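Local coordinates for protein mandelate racemase (Bordetella bronchiseptica, PDB 3H12) that probably catalyses a metal-dependent racemisation or related conversion of a carboxylic acid substrate, as a putative mandelate racemase of the enolase superfamily, at residues Glu197-Ala202 with Gly222-Glu227; Ile250-Asn255 with Asp269-Leu274; Lys9-Ser14 with Asp368-His373; Lys30-Met35 with Lys376-Ile381. All blocks are in the same frame, centred on the assembly; numbering follows the deposited sequence.

Contact 1. Residues Glu197-Ala202 with Gly222-Glu227. With NA (sodium ion), chain C.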
loop_
_atom_site.group_PDB
_atom_site.type_symbol
_atom_site.label_atom_id
_atom_site.label_comp_id
_atom_site.label_asym_id
_atom_site.label_seq_id
_atom_site.Cartn_x
_atom_site.Cartn_y
_atom_site.Cartn_z
ATOM N N GLU A 197 12.134 23.565 -26.875
ATOM C CA GLU A 197 11.610 22.344 -26.289
ATOM C C GLU A 197 11.259 21.365 -27.385
ATOM O O GLU A 197 10.693 21.772 -28.423
ATOM C CB GLU A 197 10.381 22.606 -25.483
ATOM C CG GLU A 197 10.659 23.607 -24.333
ATOM C CD GLU A 197 11.434 22.965 -23.170
ATOM O OE1 GLU A 197 11.795 21.789 -23.229
ATOM O OE2 GLU A 197 11.724 23.738 -22.175
ATOM N N ILE A 198 11.568 20.064 -27.227
ATOM C CA ILE A 198 11.265 19.021 -28.169
ATOM C C ILE A 198 10.280 18.049 -27.481
ATOM O O ILE A 198 10.605 17.524 -26.369
ATOM C CB ILE A 198 12.507 18.299 -28.649
ATOM C CG1 ILE A 198 13.445 19.312 -29.370
ATOM C CG2 ILE A 198 12.093 17.074 -29.563
ATOM C CD1 ILE A 198 14.795 18.610 -29.784
ATOM N N LEU A 199 9.077 17.939 -28.043
ATOM C CA LEU A 199 8.001 17.038 -27.531
ATOM C C LEU A 199 8.018 15.818 -28.406
ATOM O O LEU A 199 8.343 15.932 -29.613
ATOM C CB LEU A 199 6.686 17.754 -27.680
ATOM C CG LEU A 199 6.435 18.910 -26.614
ATOM C CD1 LEU A 199 7.478 19.973 -26.581
ATOM C CD2 LEU A 199 5.061 19.436 -27.065
ATOM N N VAL A 200 7.618 14.657 -27.863
ATOM C CA VAL A 200 7.575 13.407 -28.658
ATOM C C VAL A 200 6.230 12.823 -28.466
ATOM O O VAL A 200 5.647 12.846 -27.340
ATOM C CB VAL A 200 8.705 12.428 -28.079
ATOM C CG1 VAL A 200 8.597 11.015 -28.620
ATOM C CG2 VAL A 200 10.035 13.088 -28.565
ATOM N N ASP A 201 5.656 12.231 -29.534
ATOM C CA ASP A 201 4.247 11.699 -29.472
ATOM C C ASP A 201 4.245 10.373 -30.241
ATOM O O ASP A 201 4.556 10.309 -31.457
ATOM C CB ASP A 201 3.351 12.738 -30.152
ATOM C CG ASP A 201 1.881 12.292 -30.207
ATOM O OD1 ASP A 201 1.530 11.116 -29.831
ATOM O OD2 ASP A 201 1.086 13.187 -30.621
ATOM N N ALA A 202 3.970 9.264 -29.526
ATOM C CA ALA A 202 3.959 7.928 -30.195
ATOM C C ALA A 202 2.619 7.453 -30.605
ATOM O O ALA A 202 2.492 6.347 -31.185
ATOM C CB ALA A 202 4.538 6.890 -29.140
ATOM N N GLY A 222 16.697 15.419 -23.400
ATOM C CA GLY A 222 16.114 16.568 -22.663
ATOM C C GLY A 222 14.709 16.891 -23.176
ATOM O O GLY A 222 14.266 18.031 -23.150
ATOM N N CYS A 223 13.941 15.864 -23.597
ATOM C CA CYS A 223 12.611 16.132 -24.194
ATOM C C CYS A 223 11.585 16.599 -23.134
ATOM O O CYS A 223 11.649 16.232 -21.947
ATOM C CB CYS A 223 12.031 14.887 -24.865
ATOM S SG CYS A 223 12.957 14.479 -26.337
ATOM N N TYR A 224 10.643 17.457 -23.567
ATOM C CA TYR A 224 9.697 18.030 -22.598
ATOM C C TYR A 224 8.617 17.031 -22.182
ATOM O O TYR A 224 8.298 16.993 -20.941
ATOM C CB TYR A 224 9.116 19.265 -23.266
ATOM C CG TYR A 224 8.220 20.106 -22.321
ATOM C CD1 TYR A 224 8.797 21.025 -21.516
ATOM C CD2 TYR A 224 6.833 19.934 -22.336
ATOM C CE1 TYR A 224 8.015 21.813 -20.682
ATOM C CE2 TYR A 224 5.974 20.728 -21.557
ATOM C CZ TYR A 224 6.626 21.651 -20.698
ATOM O OH TYR A 224 5.808 22.402 -19.882
ATOM N N TRP A 225 8.071 16.264 -23.140
ATOM C CA TRP A 225 7.065 15.265 -22.743
ATOM C C TRP A 225 7.083 14.127 -23.755
ATOM O O TRP A 225 7.631 14.266 -24.871
ATOM C CB TRP A 225 5.643 15.863 -22.496
ATOM C CG TRP A 225 4.829 16.257 -23.727
ATOM C CD1 TRP A 225 4.650 15.596 -24.945
ATOM C CD2 TRP A 225 3.949 17.372 -23.778
ATOM N NE1 TRP A 225 3.704 16.281 -25.761
ATOM C CE2 TRP A 225 3.234 17.333 -25.025
ATOM C CE3 TRP A 225 3.670 18.361 -22.858
ATOM C CZ2 TRP A 225 2.292 18.346 -25.391
ATOM C CZ3 TRP A 225 2.697 19.313 -23.172
ATOM C CH2 TRP A 225 2.038 19.289 -24.433
ATOM N N PHE A 226 6.490 13.011 -23.312
ATOM C CA PHE A 226 6.292 11.774 -24.106
ATOM C C PHE A 226 4.822 11.537 -24.054
ATOM O O PHE A 226 4.207 11.227 -23.007
ATOM C CB PHE A 226 7.063 10.692 -23.298
ATOM C CG PHE A 226 7.224 9.371 -24.013
ATOM C CD1 PHE A 226 6.824 9.214 -25.327
ATOM C CD2 PHE A 226 7.785 8.293 -23.354
ATOM C CE1 PHE A 226 7.049 7.993 -26.010
ATOM C CE2 PHE A 226 7.995 7.004 -24.015
ATOM C CZ PHE A 226 7.604 6.877 -25.333
ATOM N N GLU A 227 4.201 11.856 -25.209
ATOM C CA GLU A 227 2.744 11.834 -25.417
ATOM C C GLU A 227 2.243 10.566 -26.054
ATOM O O GLU A 227 2.896 9.986 -26.888
ATOM C CB GLU A 227 2.384 13.045 -26.320
ATOM C CG GLU A 227 0.939 13.025 -26.820
ATOM C CD GLU A 227 0.659 14.356 -27.475
ATOM O OE1 GLU A 227 1.448 15.335 -27.424
ATOM O OE2 GLU A 227 -0.527 14.424 -28.018
HETATM NA NA NA C . -1.287 13.547 -30.068
HETATM O O HOH W 1 12.727 19.788 -24.549
HETATM O O HOH W 2 -1.062 11.278 -29.625
HETATM O O HOH W 3 -2.177 12.792 -32.113
HETATM O O HOH W 4 -1.410 15.732 -31.276
#
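V200 and D201 pair with F226 and E227 as neighbouring parallel strands of the enolase-superfamily barrel domain, the two ends of a beta-alpha-beta unit whose crossover is helix 208-220. Four backbone hydrogen bonds run along the seam: Y224 N to I198 O, V200 N to W225 O, E227 N to V200 O and A202 N to E227 O. The third is the straightest, with an N-H...O angle of 171°.

Apolar contacts flank this ladder. L199 lays CD2 over one face of the W225 indole, 3.8 Å from the centroid of its six-membered ring, a CH-pi contact near the rim. The other branch, CD1, lies 3.8 Å from Y224 CB. On the face carrying V200 and F226, CG2 of V200 packs on C223 SG and CG1 approaches F226 CD1, while helix 208-220 covers them through L218. A water accepts from I198 N and lies within hydrogen-bonding distance of E197 OE1 and G222 O where the strand starts.

The carboxylates of D201 and E227 lie on the other face, stacked with planes 16° apart. Both have CG anti to the backbone N, which sends them along the same side to one sodium ion that E254 also binds. K173 hydrogen-bonds D201 OD2, and K171 makes a salt bridge with E227 OE1. The sodium ion sits 2.5 Å from D201 OD2 and 2.4 Å from E227 OE2.

Contact 2. Residues Ile250-Asn255 with Asp269-Leu274. With NA (sodium ion), chain C.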
loop_
_atom_site.group_PDB
_atom_site.type_symbol
_atom_site.label_atom_id
_atom_site.label_comp_id
_atom_site.label_asym_id
_atom_site.label_seq_id
_atom_site.Cartn_x
_atom_site.Cartn_y
_atom_site.Cartn_z
ATOM N N ILE A 250 5.171 12.500 -18.603
ATOM C CA ILE A 250 4.292 11.554 -19.340
ATOM C C ILE A 250 2.954 12.290 -19.605
ATOM O O ILE A 250 2.262 12.743 -18.685
ATOM C CB ILE A 250 4.114 10.262 -18.459
ATOM C CG1 ILE A 250 5.442 9.655 -18.096
ATOM C CG2 ILE A 250 3.171 9.301 -19.212
ATOM C CD1 ILE A 250 6.421 9.443 -19.304
ATOM N N ALA A 251 2.561 12.329 -20.892
ATOM C CA ALA A 251 1.387 13.120 -21.286
ATOM C C ALA A 251 0.425 12.249 -22.069
ATOM O O ALA A 251 0.839 11.414 -22.837
ATOM C CB ALA A 251 1.860 14.298 -22.238
ATOM N N THR A 252 -0.878 12.332 -21.803
ATOM C CA THR A 252 -1.838 11.704 -22.679
ATOM C C THR A 252 -3.154 12.464 -22.454
ATOM O O THR A 252 -3.347 13.178 -21.470
ATOM C CB THR A 252 -1.914 10.181 -22.311
ATOM O OG1 THR A 252 -2.822 9.610 -23.288
ATOM C CG2 THR A 252 -2.532 9.941 -20.917
ATOM N N GLY A 253 -4.060 12.327 -23.437
ATOM C CA GLY A 253 -5.442 12.742 -23.114
ATOM C C GLY A 253 -6.334 12.993 -24.374
ATOM O O GLY A 253 -7.546 13.091 -24.129
ATOM N N GLU A 254 -5.745 13.110 -25.573
ATOM C CA GLU A 254 -6.672 13.324 -26.687
ATOM C C GLU A 254 -7.694 12.227 -26.870
ATOM O O GLU A 254 -8.791 12.472 -27.437
ATOM C CB GLU A 254 -5.882 13.590 -27.939
ATOM C CG GLU A 254 -5.284 12.357 -28.453
ATOM C CD GLU A 254 -4.284 12.742 -29.591
ATOM O OE1 GLU A 254 -4.485 12.446 -30.763
ATOM O OE2 GLU A 254 -3.298 13.343 -29.173
ATOM N N ASN A 255 -7.426 10.989 -26.430
ATOM C CA ASN A 255 -8.334 9.893 -26.637
ATOM C C ASN A 255 -8.940 9.356 -25.334
ATOM O O ASN A 255 -9.512 8.255 -25.335
ATOM C CB ASN A 255 -7.576 8.771 -27.424
ATOM C CG ASN A 255 -7.330 9.159 -28.850
ATOM O OD1 ASN A 255 -6.147 9.195 -29.326
ATOM N ND2 ASN A 255 -8.392 9.574 -29.516
ATOM N N ASP A 269 -1.184 7.561 -10.144
ATOM C CA ASP A 269 0.160 8.112 -10.320
ATOM C C ASP A 269 0.729 7.938 -11.675
ATOM O O ASP A 269 1.958 7.728 -11.894
ATOM C CB ASP A 269 1.126 7.540 -9.214
ATOM C CG ASP A 269 0.673 7.955 -7.811
ATOM O OD1 ASP A 269 0.217 9.050 -7.547
ATOM O OD2 ASP A 269 0.770 7.100 -6.957
ATOM N N ALA A 270 -0.166 8.090 -12.663
ATOM C CA ALA A 270 0.207 7.643 -13.991
ATOM C C ALA A 270 0.296 8.783 -15.038
ATOM O O ALA A 270 0.434 8.470 -16.225
ATOM C CB ALA A 270 -0.821 6.577 -14.518
ATOM N N ILE A 271 0.216 10.055 -14.594
ATOM C CA ILE A 271 0.233 11.112 -15.624
ATOM C C ILE A 271 0.894 12.351 -15.077
ATOM O O ILE A 271 0.710 12.706 -13.895
ATOM C CB ILE A 271 -1.232 11.390 -16.080
ATOM C CG1 ILE A 271 -1.287 12.291 -17.281
ATOM C CG2 ILE A 271 -2.116 11.950 -14.962
ATOM C CD1 ILE A 271 -2.699 12.196 -17.988
ATOM N N ASP A 272 1.665 13.091 -15.918
ATOM C CA ASP A 272 2.207 14.394 -15.570
ATOM C C ASP A 272 1.469 15.542 -16.283
ATOM O O ASP A 272 1.304 16.612 -15.705
ATOM C CB ASP A 272 3.651 14.472 -16.045
ATOM C CG ASP A 272 4.556 13.526 -15.256
ATOM O OD1 ASP A 272 4.599 13.641 -13.963
ATOM O OD2 ASP A 272 5.156 12.628 -15.898
ATOM N N VAL A 273 1.055 15.282 -17.517
ATOM C CA VAL A 273 0.371 16.341 -18.342
ATOM C C VAL A 273 -0.921 15.771 -18.845
ATOM O O VAL A 273 -0.913 14.756 -19.589
ATOM C CB VAL A 273 1.271 16.732 -19.567
ATOM C CG1 VAL A 273 0.520 17.636 -20.561
ATOM C CG2 VAL A 273 2.556 17.433 -19.081
ATOM N N LEU A 274 -2.024 16.349 -18.385
ATOM C CA LEU A 274 -3.357 15.924 -18.899
ATOM C C LEU A 274 -3.648 16.742 -20.181
ATOM O O LEU A 274 -3.466 17.948 -20.213
ATOM C CB LEU A 274 -4.411 16.354 -17.837
ATOM C CG LEU A 274 -4.434 15.515 -16.570
ATOM C CD1 LEU A 274 -3.168 15.711 -15.620
ATOM C CD2 LEU A 274 -5.708 15.940 -15.812
HETATM NA NA NA C . -1.287 13.547 -30.068
HETATM O O HOH W 3 -2.177 12.792 -32.113
HETATM O O HOH W 4 -1.410 15.732 -31.276
HETATM O O HOH W 2 -1.062 11.278 -29.625
#
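The backbone NH of I250 points into the carboxylate of D272, with N and OD2 2.7 Å apart and the N-H...O angle almost straight at 176°. OD2 accepts through its anti lone pair, on the side away from OD1. In return, I250 O takes two donors: D272 N at 2.9 Å, lying in the carbonyl plane, and V273 N at 3.0 Å, tilted 31° from it. D272 thus holds both polar backbone atoms of I250, one by its side chain and one by its own NH. With CG beside its own backbone N (chi1 -68°), D272 brings OD2 into line with the I250 NH. A longer bond, T252 N to V273 O at 3.3 Å, continues the pairing.

A251 CB faces V273 CB at 3.7 Å. I271, shortly before strand 273-274, passes I250 O with CG1 and sets CD1 against T252 CG2, also at 3.7 Å, the two chains crossing at about a right angle. Strand 249-252, helix 258-267 and strand 273-274 form a parallel beta-alpha-beta unit of the TIM-barrel-type domain; Y265 of the helix packs on T252, A270 and I271.

Further out, R242 of helix 235-242 forms a salt bridge with D272 OD1, so the carboxylate is fixed at both oxygens. Beyond the C-terminal end of strand 249-252 the chain turns at G253 and presents E254, whose extended side chain binds the sodium ion through OE2 at 2.2 Å. Its other oxygen, OE1, accepts a hydrogen bond from a water that is itself a ligand of the sodium ion.

Contact 3. Residues Lys9-Ser14 with Asp368-His373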
loop_
_atom_site.group_PDB
_atom_site.type_symbol
_atom_site.label_atom_id
_atom_site.label_comp_id
_atom_site.label_asym_id
_atom_site.label_seq_id
_atom_site.Cartn_x
_atom_site.Cartn_y
_atom_site.Cartn_z
ATOM N N LYS A 9 -27.826 22.279 -35.228
ATOM C CA LYS A 9 -27.452 21.816 -36.567
ATOM C C LYS A 9 -25.991 21.361 -36.615
ATOM O O LYS A 9 -25.157 21.917 -35.846
ATOM C CB LYS A 9 -27.622 22.943 -37.584
ATOM C CG LYS A 9 -29.053 23.367 -37.710
ATOM C CD LYS A 9 -29.123 24.583 -38.656
ATOM C CE LYS A 9 -29.042 24.079 -40.111
ATOM N NZ LYS A 9 -29.707 25.156 -40.930
ATOM N N ALA A 10 -25.704 20.336 -37.433
ATOM C CA ALA A 10 -24.323 19.857 -37.570
ATOM C C ALA A 10 -23.953 19.800 -39.065
ATOM O O ALA A 10 -24.441 18.962 -39.726
ATOM C CB ALA A 10 -24.286 18.460 -36.982
ATOM N N HIS A 11 -23.142 20.732 -39.517
ATOM C CA HIS A 11 -22.680 20.834 -40.941
ATOM C C HIS A 11 -21.430 19.973 -41.084
ATOM O O HIS A 11 -20.354 20.354 -40.564
ATOM C CB HIS A 11 -22.352 22.272 -41.297
ATOM C CG HIS A 11 -23.497 23.208 -41.127
ATOM N ND1 HIS A 11 -23.705 23.989 -40.005
ATOM C CD2 HIS A 11 -24.409 23.619 -42.031
ATOM C CE1 HIS A 11 -24.777 24.746 -40.175
ATOM N NE2 HIS A 11 -25.198 24.575 -41.418
ATOM N N ALA A 12 -21.569 18.902 -41.891
ATOM C CA ALA A 12 -20.443 18.029 -42.158
ATOM C C ALA A 12 -19.590 18.694 -43.267
ATOM O O ALA A 12 -20.100 18.939 -44.401
ATOM C CB ALA A 12 -20.944 16.678 -42.572
ATOM N N LEU A 13 -18.318 18.942 -42.989
ATOM C CA LEU A 13 -17.377 19.666 -43.909
ATOM C C LEU A 13 -16.163 18.819 -44.224
ATOM O O LEU A 13 -15.644 18.102 -43.344
ATOM C CB LEU A 13 -16.930 21.087 -43.402
ATOM C CG LEU A 13 -18.091 21.945 -42.948
ATOM C CD1 LEU A 13 -17.359 23.148 -42.504
ATOM C CD2 LEU A 13 -19.012 22.198 -44.186
ATOM N N SER A 14 -15.689 18.853 -45.466
ATOM C CA SER A 14 -14.430 18.167 -45.775
ATOM C C SER A 14 -13.582 19.106 -46.611
ATOM O O SER A 14 -14.103 19.846 -47.482
ATOM C CB SER A 14 -14.699 16.871 -46.477
ATOM O OG SER A 14 -13.507 16.072 -46.687
ATOM N N ASP A 368 -19.802 31.288 -46.704
ATOM C CA ASP A 368 -19.619 30.861 -48.115
ATOM C C ASP A 368 -18.592 29.699 -48.223
ATOM O O ASP A 368 -18.809 28.711 -48.972
ATOM C CB ASP A 368 -19.124 32.042 -49.003
ATOM C CG ASP A 368 -20.192 33.119 -49.151
ATOM O OD1 ASP A 368 -21.385 32.770 -49.044
ATOM O OD2 ASP A 368 -19.838 34.307 -49.315
ATOM N N PHE A 369 -17.547 29.763 -47.406
ATOM C CA PHE A 369 -16.626 28.641 -47.296
ATOM C C PHE A 369 -17.343 27.371 -46.771
ATOM O O PHE A 369 -17.196 26.334 -47.374
ATOM C CB PHE A 369 -15.424 28.998 -46.389
ATOM C CG PHE A 369 -14.521 27.817 -46.150
ATOM C CD1 PHE A 369 -13.484 27.506 -47.040
ATOM C CD2 PHE A 369 -14.746 26.973 -45.071
ATOM C CE1 PHE A 369 -12.733 26.417 -46.855
ATOM C CE2 PHE A 369 -13.901 25.824 -44.853
ATOM C CZ PHE A 369 -12.923 25.579 -45.793
ATOM N N VAL A 370 -18.199 27.511 -45.746
ATOM C CA VAL A 370 -18.936 26.348 -45.237
ATOM C C VAL A 370 -19.812 25.769 -46.331
ATOM O O VAL A 370 -19.794 24.543 -46.606
ATOM C CB VAL A 370 -19.835 26.833 -44.088
ATOM C CG1 VAL A 370 -20.825 25.776 -43.638
ATOM C CG2 VAL A 370 -18.967 27.380 -42.885
ATOM N N ALA A 371 -20.541 26.638 -47.075
ATOM C CA ALA A 371 -21.433 26.075 -48.104
ATOM C C ALA A 371 -20.681 25.383 -49.228
ATOM O O ALA A 371 -21.261 24.454 -49.869
ATOM C CB ALA A 371 -22.353 27.274 -48.669
ATOM N N ALA A 372 -19.422 25.776 -49.468
ATOM C CA ALA A 372 -18.659 25.219 -50.607
ATOM C C ALA A 372 -17.940 23.914 -50.250
ATOM O O ALA A 372 -17.291 23.320 -51.094
ATOM C CB ALA A 372 -17.590 26.234 -51.136
ATOM N N HIS A 373 -17.949 23.470 -48.957
ATOM C CA HIS A 373 -17.177 22.281 -48.581
ATOM C C HIS A 373 -18.013 21.260 -47.895
ATOM O O HIS A 373 -17.539 20.590 -46.973
ATOM C CB HIS A 373 -15.982 22.696 -47.665
ATOM C CG HIS A 373 -15.054 23.628 -48.388
ATOM N ND1 HIS A 373 -13.941 23.214 -49.134
ATOM C CD2 HIS A 373 -15.288 24.916 -48.739
ATOM C CE1 HIS A 373 -13.487 24.261 -49.833
ATOM N NE2 HIS A 373 -14.245 25.304 -49.563
#
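L13 and S14, in an edge strand of the antiparallel N-terminal sheet, meet H373 where helix 367-372 gives way to loop. A single backbone hydrogen bond joins the segments, from S14 N to H373 O at 3.0 Å, and the NH stands nearly in line with the carbonyl bond. The same oxygen also receives the CA-H of L13, with CA and O 3.2 Å apart, so two successive residues of the strand converge on one acceptor. H373 N in turn bonds to V370 O within the last turn of the helix.

Among the side chains, L13 carries the contact. Its CG lies beside the backbone N and its chain then runs extended (chi2 178°), carrying CD2 to the end of the helix, where it touches V370 O and H373 O, each at 3.5 Å, and V370 CG1 at 4.0 Å. CG1 of V370 also approaches the H11 ring more loosely, at 4.5 Å from its CG. The imidazole of H373 is turned so that S14 O lies near the plane of its ring, with CB the nearer atom at 3.4 Å.

The polar ends of the strand side chains look elsewhere: H11 ND1 bonds to L37 O and S14 OG to Q34. H11 and S14 thus direct their polar ends to strand 32-42, the sheet neighbour. Between these segments the join with helix 367-372 and the residue after it rests on one backbone hydrogen bond, a CA-H...O contact and L13-V370 packing, with no salt bridge.

Contact 4. Residues Lys30-Met35 with Lys376-Ile381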
loop_
_atom_site.group_PDB
_atom_site.type_symbol
_atom_site.label_atom_id
_atom_site.label_comp_id
_atom_site.label_asym_id
_atom_site.label_seq_id
_atom_site.Cartn_x
_atom_site.Cartn_y
_atom_site.Cartn_z
ATOM N N LYS A 30 -3.014 10.935 -43.087
ATOM C CA LYS A 30 -4.075 11.919 -43.170
ATOM C C LYS A 30 -4.545 11.992 -44.638
ATOM O O LYS A 30 -3.691 12.008 -45.559
ATOM C CB LYS A 30 -3.664 13.342 -42.682
ATOM C CG LYS A 30 -3.072 13.239 -41.254
ATOM C CD LYS A 30 -3.003 14.656 -40.744
ATOM C CE LYS A 30 -2.219 14.686 -39.361
ATOM N NZ LYS A 30 -3.009 13.852 -38.320
ATOM N N LEU A 31 -5.859 12.034 -44.813
ATOM C CA LEU A 31 -6.395 12.051 -46.214
ATOM C C LEU A 31 -7.197 13.353 -46.511
ATOM O O LEU A 31 -7.029 13.970 -47.621
ATOM C CB LEU A 31 -7.293 10.835 -46.483
ATOM C CG LEU A 31 -6.666 9.462 -46.042
ATOM C CD1 LEU A 31 -7.715 8.384 -46.190
ATOM C CD2 LEU A 31 -5.416 9.070 -46.897
ATOM N N ASN A 32 -8.094 13.746 -45.580
ATOM C CA ASN A 32 -8.910 14.969 -45.726
ATOM C C ASN A 32 -9.050 15.593 -44.352
ATOM O O ASN A 32 -9.259 14.831 -43.397
ATOM C CB ASN A 32 -10.263 14.620 -46.261
ATOM C CG ASN A 32 -10.191 14.137 -47.699
ATOM O OD1 ASN A 32 -10.045 14.916 -48.650
ATOM N ND2 ASN A 32 -10.280 12.850 -47.880
ATOM N N ARG A 33 -8.955 16.896 -44.272
ATOM C CA ARG A 33 -9.238 17.534 -42.984
ATOM C C ARG A 33 -10.714 17.867 -42.902
ATOM O O ARG A 33 -11.234 18.665 -43.729
ATOM C CB ARG A 33 -8.323 18.753 -42.718
ATOM C CG ARG A 33 -6.766 18.462 -42.807
ATOM C CD ARG A 33 -6.405 17.213 -41.894
ATOM N NE ARG A 33 -6.653 17.592 -40.459
ATOM C CZ ARG A 33 -5.844 18.301 -39.673
ATOM N NH1 ARG A 33 -4.652 18.771 -40.099
ATOM N NH2 ARG A 33 -6.245 18.525 -38.398
ATOM N N GLN A 34 -11.382 17.270 -41.914
ATOM C CA GLN A 34 -12.826 17.350 -41.802
ATOM C C GLN A 34 -13.222 17.933 -40.474
ATOM O O GLN A 34 -12.439 17.935 -39.517
ATOM C CB GLN A 34 -13.400 15.949 -41.974
ATOM C CG GLN A 34 -12.951 15.286 -43.309
ATOM C CD GLN A 34 -13.626 13.965 -43.573
ATOM O OE1 GLN A 34 -14.059 13.214 -42.655
ATOM N NE2 GLN A 34 -13.817 13.712 -44.878
ATOM N N MET A 35 -14.494 18.321 -40.405
ATOM C CA MET A 35 -15.095 18.767 -39.155
ATOM C C MET A 35 -16.592 18.689 -39.282
ATOM O O MET A 35 -17.142 18.708 -40.386
ATOM C CB MET A 35 -14.646 20.171 -38.711
ATOM C CG MET A 35 -15.144 21.319 -39.647
ATOM S SD MET A 35 -14.682 23.041 -39.271
ATOM C CE MET A 35 -15.434 23.253 -37.533
ATOM N N LYS A 376 -18.816 14.880 -48.857
ATOM C CA LYS A 376 -19.439 13.946 -49.818
ATOM C C LYS A 376 -19.092 12.450 -49.602
ATOM O O LYS A 376 -19.196 11.620 -50.529
ATOM C CB LYS A 376 -19.154 14.441 -51.257
ATOM C CG LYS A 376 -20.166 15.506 -51.509
ATOM C CD LYS A 376 -19.508 16.700 -51.975
ATOM C CE LYS A 376 -20.339 17.420 -53.045
ATOM N NZ LYS A 376 -19.342 18.111 -54.037
ATOM N N GLY A 377 -18.686 12.068 -48.372
ATOM C CA GLY A 377 -18.431 10.698 -48.025
ATOM C C GLY A 377 -16.919 10.389 -48.016
ATOM O O GLY A 377 -16.576 9.253 -47.802
ATOM N N GLU A 378 -16.050 11.375 -48.290
ATOM C CA GLU A 378 -14.580 11.201 -48.266
ATOM C C GLU A 378 -14.163 10.703 -46.884
ATOM O O GLU A 378 -14.782 11.081 -45.833
ATOM C CB GLU A 378 -13.866 12.545 -48.455
ATOM C CG GLU A 378 -14.099 13.287 -49.769
ATOM C CD GLU A 378 -15.258 14.306 -49.726
ATOM O OE1 GLU A 378 -16.160 14.221 -48.896
ATOM O OE2 GLU A 378 -15.275 15.171 -50.616
ATOM N N PRO A 379 -13.085 9.882 -46.849
ATOM C CA PRO A 379 -12.531 9.424 -45.559
ATOM C C PRO A 379 -11.606 10.525 -44.967
ATOM O O PRO A 379 -10.995 11.265 -45.728
ATOM C CB PRO A 379 -11.705 8.180 -46.002
ATOM C CG PRO A 379 -11.152 8.574 -47.438
ATOM C CD PRO A 379 -12.347 9.374 -48.039
ATOM N N ALA A 380 -11.501 10.689 -43.651
ATOM C CA ALA A 380 -10.589 11.712 -43.069
ATOM C C ALA A 380 -9.128 11.129 -43.011
ATOM O O ALA A 380 -8.166 11.845 -43.164
ATOM C CB ALA A 380 -11.063 12.087 -41.659
ATOM N N ILE A 381 -9.003 9.849 -42.629
ATOM C CA ILE A 381 -7.672 9.246 -42.196
ATOM C C ILE A 381 -7.643 7.832 -42.609
ATOM O O ILE A 381 -8.680 7.130 -42.576
ATOM C CB ILE A 381 -7.342 9.488 -40.658
ATOM C CG1 ILE A 381 -5.852 9.270 -40.352
ATOM C CG2 ILE A 381 -8.408 8.752 -39.733
ATOM C CD1 ILE A 381 -5.484 9.944 -39.051
#
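N32 and Q34 reach with their side-chain amides to successive carbonyls of the 376-381 loop, and together with L31 they make the tight part of the contact around A380. ND2 of N32 bonds to P379 O at 2.8 Å, nearly in line with the carbonyl and in the plane of its own amide. NE2 of Q34 meets E378 O at 3.0 Å from above the carbonyl plane, a poorer direction for the acceptor although the partner is still in the Q34 amide plane. Extended beyond CG (chi2 -174°), Q34 also lays its amide along A380, OE1 standing 3.4 Å from A380 CB. W375 NE1 is a second donor to E378 O.

A380 O is gripped twice, by L31 N at 2.8 Å and N32 N at 3.1 Å, both coming from the same face of its carbonyl plane. The C-terminal tail thus runs against the start of strand 32-42, the central strand of the three-stranded antiparallel sheet in the N-terminal domain, and is joined there by backbone and amide bonds without forming a regular strand itself.

P379 and E378 make the looser side. From the packed part L31 CD1, which also touches the backbone of I381, reaches out to CG of the exposed proline, 3.7 Å away. The E378 carboxylate leads away from the strand, bent at chi2 (93°), and turns back to its own loop, where OE1 accepts from K376 N at 2.7 Å.

Contacts 1 and 2 come in series along the barrel domain, centres 12 Å apart, and share its sheet: strands 225-227 and 249-252 are neighbours, joined by F226 O and A251 N. Their strand ends converge on one sodium ion, for which D201 and E227 come from contact 1 and E254 from contact 2. Contacts 3 and 4, their centres about 13 Å apart, lie on adjacent strands 5-16 and 32-42 of the N-terminal sheet. Their segments alternate along the chain: one returning stretch after the barrel meets two neighbouring strands, joining the late chain to the first domain. Both enclose the barrel contacts in sequence; contact 4 lies about 8 Å from contact 2, nearest atoms, without touching it.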